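Local coordinates for austinol synthesis protein H (Emericella nidulans FGSC A4, PDB 5X9K), which takes part in the biosynthesis of the fungal meroterpenoids austinol and dehydroaustinol, as a homodimeric member of the Trt14 isomerase family, at residues E46-L49 with S50-P54; E74-K77 with A78-G82. One frame throughout, in Å; residues are numbered along the deposited sequence.

Contact 1 of 2, residues E46-L49 with S50-P54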
ATOM      1  N   GLU A  46     -23.608   0.924  -6.511  1.00 26.61           N
ATOM      2  CA  GLU A  46     -24.072   1.881  -5.514  1.00 23.95           C
ATOM      3  C   GLU A  46     -23.792   1.455  -4.079  1.00 24.00           C
ATOM      4  O   GLU A  46     -23.696   2.312  -3.196  1.00 23.94           O
ATOM      5  CB  GLU A  46     -25.568   2.109  -5.692  1.00 27.02           C
ATOM      6  CG  GLU A  46     -25.976   2.596  -7.065  1.00 26.37           C
ATOM      7  CD  GLU A  46     -25.536   4.020  -7.333  1.00 29.58           C
ATOM      8  OE1 GLU A  46     -25.100   4.706  -6.379  1.00 28.02           O
ATOM      9  OE2 GLU A  46     -25.615   4.447  -8.504  1.00 33.17           O
ATOM     10  N   SER A  47     -23.696   0.156  -3.804  1.00 24.39           N
ATOM     11  CA  SER A  47     -23.515  -0.264  -2.422  1.00 25.01           C
ATOM     12  C   SER A  47     -22.181   0.214  -1.865  1.00 26.30           C
ATOM     13  O   SER A  47     -22.093   0.583  -0.687  1.00 26.26           O
ATOM     14  CB  SER A  47     -23.641  -1.780  -2.311  1.00 26.71           C
ATOM     15  OG  SER A  47     -25.003  -2.155  -2.358  1.00 26.68           O
ATOM     16  N   VAL A  48     -21.136   0.216  -2.697  1.00 24.59           N
ATOM     17  CA  VAL A  48     -19.851   0.786  -2.296  1.00 25.62           C
ATOM     18  C   VAL A  48     -19.976   2.290  -2.105  1.00 21.81           C
ATOM     19  O   VAL A  48     -19.560   2.842  -1.078  1.00 22.38           O
ATOM     20  CB  VAL A  48     -18.758   0.453  -3.328  1.00 25.62           C
ATOM     21  CG1 VAL A  48     -17.474   1.101  -2.932  1.00 25.58           C
ATOM     22  CG2 VAL A  48     -18.561  -1.050  -3.445  1.00 25.78           C
ATOM     23  N   LEU A  49     -20.566   2.973  -3.087  1.00 22.60           N
ATOM     24  CA  LEU A  49     -20.697   4.422  -2.998  1.00 22.06           C
ATOM     25  C   LEU A  49     -21.521   4.836  -1.792  1.00 22.30           C
ATOM     26  O   LEU A  49     -21.307   5.922  -1.248  1.00 20.15           O
ATOM     27  CB  LEU A  49     -21.335   4.977  -4.271  1.00 24.75           C
ATOM     28  CG  LEU A  49     -20.532   4.919  -5.567  1.00 26.39           C
ATOM     29  CD1 LEU A  49     -21.469   5.256  -6.722  1.00 29.13           C
ATOM     30  CD2 LEU A  49     -19.359   5.882  -5.512  1.00 23.41           C
ATOM     31  N   SER A  50     -22.477   4.006  -1.372  1.00 21.03           N
ATOM     32  CA  SER A  50     -23.337   4.390  -0.260  1.00 24.16           C
ATOM     33  C   SER A  50     -22.611   4.364   1.080  1.00 29.37           C
ATOM     34  O   SER A  50     -23.139   4.887   2.067  1.00 24.89           O
ATOM     35  CB  SER A  50     -24.569   3.483  -0.203  1.00 27.79           C
ATOM     36  OG  SER A  50     -24.236   2.216   0.328  1.00 27.53           O
ATOM     37  N   PHE A  51     -21.422   3.775   1.140  1.00 18.95           N
ATOM     38  CA  PHE A  51     -20.614   3.778   2.349  1.00 23.26           C
ATOM     39  C   PHE A  51     -19.562   4.883   2.358  1.00 21.27           C
ATOM     40  O   PHE A  51     -18.758   4.947   3.292  1.00 22.06           O
ATOM     41  CB  PHE A  51     -19.945   2.412   2.529  1.00 22.49           C
ATOM     42  CG  PHE A  51     -20.720   1.466   3.410  1.00 26.00           C
ATOM     43  CD1 PHE A  51     -21.742   0.684   2.887  1.00 27.56           C
ATOM     44  CD2 PHE A  51     -20.410   1.347   4.758  1.00 27.43           C
ATOM     45  CE1 PHE A  51     -22.456  -0.197   3.698  1.00 30.11           C
ATOM     46  CE2 PHE A  51     -21.121   0.467   5.575  1.00 32.14           C
ATOM     47  CZ  PHE A  51     -22.146  -0.303   5.040  1.00 28.73           C
ATOM     48  N   MET A  52     -19.548   5.752   1.350  1.00 19.23           N
ATOM     49  CA  MET A  52     -18.632   6.882   1.283  1.00 16.96           C
ATOM     50  C   MET A  52     -19.402   8.173   1.558  1.00 21.42           C
ATOM     51  O   MET A  52     -20.481   8.390   0.993  1.00 19.94           O
ATOM     52  CB  MET A  52     -17.946   6.936  -0.086  1.00 20.61           C
ATOM     53  CG  MET A  52     -17.179   5.672  -0.393  1.00 21.23           C
ATOM     54  SD  MET A  52     -16.624   5.681  -2.100  1.00 30.89           S
ATOM     55  CE  MET A  52     -15.875   4.089  -2.296  1.00 37.06           C
ATOM     56  N   SER A  53     -18.873   9.004   2.458  1.00 18.79           N
ATOM     57  CA  SER A  53     -19.503  10.291   2.700  1.00 23.37           C
ATOM     58  C   SER A  53     -19.399  11.167   1.447  1.00 24.78           C
ATOM     59  O   SER A  53     -18.543  10.939   0.585  1.00 23.52           O
ATOM     60  CB  SER A  53     -18.874  10.979   3.919  1.00 21.52           C
ATOM     61  OG  SER A  53     -17.534  11.374   3.710  1.00 24.49           O
ATOM     62  N   PRO A  54     -20.298  12.146   1.295  1.00 23.38           N
ATOM     63  CA  PRO A  54     -20.235  13.003   0.090  1.00 22.75           C
ATOM     64  C   PRO A  54     -18.871  13.652  -0.137  1.00 22.43           C
ATOM     65  O   PRO A  54     -18.442  13.803  -1.288  1.00 26.85           O
ATOM     66  CB  PRO A  54     -21.323  14.054   0.354  1.00 27.54           C
ATOM     67  CG  PRO A  54     -22.287  13.400   1.320  1.00 22.31           C
ATOM     68  CD  PRO A  54     -21.449  12.466   2.165  1.00 25.39           C
TER
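Leu49, Ser50 and Met52 carry this contact, where the short helix 46-49 runs out into a type I beta turn from Leu49 to Met52. The turn is closed by Met52 N, which donates to Leu49 O at 3.1 Å with a fairly straight N-H (162°). One residue earlier, Phe51 N bonds to Val48 O (3.0 Å), and Ser50 N reaches back to Glu46 O over 2.8 Å. Ser50 adds a side-chain bond: chi1 of 76° sets OG between its backbone N and carbonyl carbon and turns it back over the last helical turn, where it donates to Ser47 O at 2.9 Å. That same carbonyl oxygen lies at the edge of the Phe51 ring, in its plane, 3.6 Å from CD1. On another side of the turn the apolar chains gather. Val48 and Met52 point the same way and lie side by side, and Met52, extended beyond CG, brings CE against Val48 CG1 at a tight 3.4 Å. Leu49 CD2 approaches Met52 SD more loosely, at 4.4 Å. Phe36 of helix 26-38 packs on both Val48 and Met52, and helix 73-86 covers the same apolar group, while the backbones of Phe51 and Ser53 bond to Val141, joining the exit of the turn to strand 141-148.

Contact 2 of 2, residues E74-K77 with A78-G82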
ATOM      1  N   GLU A  74     -17.680  11.513  -6.763  1.00 26.86           N
ATOM      2  CA  GLU A  74     -18.317  11.606  -8.074  1.00 30.30           C
ATOM      3  C   GLU A  74     -17.412  11.071  -9.173  1.00 29.86           C
ATOM      4  O   GLU A  74     -17.870  10.347 -10.067  1.00 33.51           O
ATOM      5  CB  GLU A  74     -18.696  13.061  -8.360  1.00 29.99           C
ATOM      6  CG  GLU A  74     -19.616  13.256  -9.555  1.00 42.04           C
ATOM      7  CD  GLU A  74     -20.114  14.691  -9.666  1.00 46.01           C
ATOM      8  OE1 GLU A  74     -19.587  15.439 -10.520  1.00 51.84           O
ATOM      9  OE2 GLU A  74     -21.015  15.074  -8.885  1.00 43.52           O
ATOM     10  N   GLU A  75     -16.124  11.418  -9.127  1.00 25.21           N
ATOM     11  CA  GLU A  75     -15.180  10.914 -10.120  1.00 26.80           C
ATOM     12  C   GLU A  75     -14.988   9.402 -10.017  1.00 29.11           C
ATOM     13  O   GLU A  75     -14.720   8.741 -11.025  1.00 28.47           O
ATOM     14  CB  GLU A  75     -13.834  11.631  -9.969  1.00 26.24           C
ATOM     15  CG  GLU A  75     -13.778  13.010 -10.590  1.00 26.35           C
ATOM     16  CD  GLU A  75     -12.514  13.753 -10.209  1.00 31.28           C
ATOM     17  OE1 GLU A  75     -12.018  13.525  -9.087  1.00 26.79           O
ATOM     18  OE2 GLU A  75     -12.009  14.559 -11.025  1.00 27.81           O
ATOM     19  N   SER A  76     -15.119   8.828  -8.827  1.00 30.80           N
ATOM     20  CA  SER A  76     -14.815   7.411  -8.703  1.00 32.19           C
ATOM     21  C   SER A  76     -15.950   6.506  -9.166  1.00 33.28           C
ATOM     22  O   SER A  76     -15.733   5.296  -9.294  1.00 30.29           O
ATOM     23  CB  SER A  76     -14.455   7.074  -7.260  1.00 31.63           C
ATOM     24  OG  SER A  76     -15.586   7.168  -6.414  1.00 32.56           O
ATOM     25  N   LYS A  77     -17.144   7.047  -9.423  1.00 32.49           N
ATOM     26  CA  LYS A  77     -18.270   6.183  -9.780  1.00 30.05           C
ATOM     27  C   LYS A  77     -17.990   5.383 -11.047  1.00 34.01           C
ATOM     28  O   LYS A  77     -18.442   4.238 -11.172  1.00 32.83           O
ATOM     29  CB  LYS A  77     -19.545   7.011  -9.944  1.00 32.83           C
ATOM     30  CG  LYS A  77     -20.783   6.158 -10.196  1.00 35.26           C
ATOM     31  CD  LYS A  77     -22.074   6.892  -9.885  1.00 30.99           C
ATOM     32  CE  LYS A  77     -23.252   5.945  -9.971  1.00 30.92           C
ATOM     33  NZ  LYS A  77     -24.543   6.664 -10.035  1.00 29.74           N
ATOM     34  N   ALA A  78     -17.243   5.960 -11.992  1.00 29.24           N
ATOM     35  CA  ALA A  78     -16.879   5.222 -13.197  1.00 33.72           C
ATOM     36  C   ALA A  78     -16.112   3.945 -12.868  1.00 35.04           C
ATOM     37  O   ALA A  78     -16.281   2.928 -13.552  1.00 35.37           O
ATOM     38  CB  ALA A  78     -16.056   6.120 -14.124  1.00 30.96           C
ATOM     39  N   ASP A  79     -15.268   3.982 -11.825  1.00 30.55           N
ATOM     40  CA  ASP A  79     -14.497   2.803 -11.439  1.00 32.51           C
ATOM     41  C   ASP A  79     -15.412   1.669 -11.001  1.00 34.52           C
ATOM     42  O   ASP A  79     -15.208   0.512 -11.380  1.00 31.38           O
ATOM     43  CB  ASP A  79     -13.510   3.152 -10.318  1.00 36.48           C
ATOM     44  CG  ASP A  79     -12.354   4.043 -10.792  1.00 40.96           C
ATOM     45  OD1 ASP A  79     -11.888   3.870 -11.936  1.00 45.24           O
ATOM     46  OD2 ASP A  79     -11.903   4.912 -10.009  1.00 42.70           O
ATOM     47  N   PHE A  80     -16.427   1.976 -10.195  1.00 29.72           N
ATOM     48  CA  PHE A  80     -17.338   0.923  -9.762  1.00 33.80           C
ATOM     49  C   PHE A  80     -18.264   0.489 -10.893  1.00 32.68           C
ATOM     50  O   PHE A  80     -18.703  -0.671 -10.929  1.00 29.04           O
ATOM     51  CB  PHE A  80     -18.112   1.391  -8.529  1.00 33.12           C
ATOM     52  CG  PHE A  80     -17.215   1.949  -7.451  1.00 34.62           C
ATOM     53  CD1 PHE A  80     -16.330   1.124  -6.777  1.00 32.92           C
ATOM     54  CD2 PHE A  80     -17.232   3.299  -7.142  1.00 36.89           C
ATOM     55  CE1 PHE A  80     -15.489   1.635  -5.803  1.00 36.99           C
ATOM     56  CE2 PHE A  80     -16.397   3.812  -6.165  1.00 36.21           C
ATOM     57  CZ  PHE A  80     -15.522   2.978  -5.499  1.00 34.50           C
ATOM     58  N   GLN A  81     -18.543   1.388 -11.841  1.00 31.20           N
ATOM     59  CA  GLN A  81     -19.276   0.978 -13.031  1.00 34.74           C
ATOM     60  C   GLN A  81     -18.486  -0.061 -13.813  1.00 34.00           C
ATOM     61  O   GLN A  81     -19.059  -1.029 -14.326  1.00 32.63           O
ATOM     62  CB  GLN A  81     -19.593   2.195 -13.899  1.00 36.02           C
ATOM     63  CG  GLN A  81     -20.592   3.137 -13.253  1.00 44.25           C
ATOM     64  CD  GLN A  81     -20.845   4.390 -14.068  1.00 50.91           C
ATOM     65  OE1 GLN A  81     -20.120   4.691 -15.019  1.00 55.93           O
ATOM     66  NE2 GLN A  81     -21.885   5.129 -13.698  1.00 51.53           N
ATOM     67  N   GLY A  82     -17.163   0.107 -13.887  1.00 33.06           N
ATOM     68  CA  GLY A  82     -16.340  -0.858 -14.600  1.00 29.75           C
ATOM     69  C   GLY A  82     -16.287  -2.206 -13.910  1.00 30.55           C
ATOM     70  O   GLY A  82     -16.328  -3.249 -14.567  1.00 29.35           O
TER
HETATM   71  O   HOH W   1     -17.339   8.684 -12.672  1.00 34.85           O
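Phe80 brings the CD2-CE2 side of its ring against Ser76, one helical turn back: CE2 is 3.5 Å from Ser76 OG and CD2 is 3.3 Å from Ser76 O, which meets the ring obliquely. With chi1 at -50°, CG stands beside the backbone N, and this swings the ring back toward Ser76. The Ser76 hydroxyl is itself bonded to Lys73 O. Lys77 and Gln81 meet on another side of the helix, their extended chains crossing at an angle so that Gln81 NE2 lies 3.8 Å from Lys77 CG; the ammonium goes on to Glu46. Their backbones are linked by a regular i to i+4 bond from Gln81 N to Lys77 O, 2.9 Å. Just before this the helix is kinked. Asp79 N donates to Ser76 O, three residues back instead of four, at 2.9 Å with a bent N-H (130°), and Ala78 N gives its hydrogen to a water at 2.8 Å, which in turn donates to Glu75 O. Ala78 N and Glu75 O, 3.9 Å apart, are thus satisfied through a water, and Asp79 N by the shorter-range bond, where the regular helical bonding is interrupted.

The two contacts come in series along the chain, with their centres 11 Å apart. Contact 1 is the end of helix 46-49 and the turn leading into strand 52-53; contact 2 lies within helix 73-86, reached after strands 56-61 and 70-72 of the mixed sheet. They touch directly. Met52 CE and Val48 CG1 both press on the Phe80 ring, the former 3.4 Å from Phe80 CZ, while at the more polar margin Glu46 OE2 forms a salt bridge with Lys77 NZ at 2.9 Å. Leu49 CD1 packs on Lys77 CD. Helix 73-86 is thereby fastened to helix 46-49 and, through Met52, to strand 52-53, within a single subunit of the homodimer.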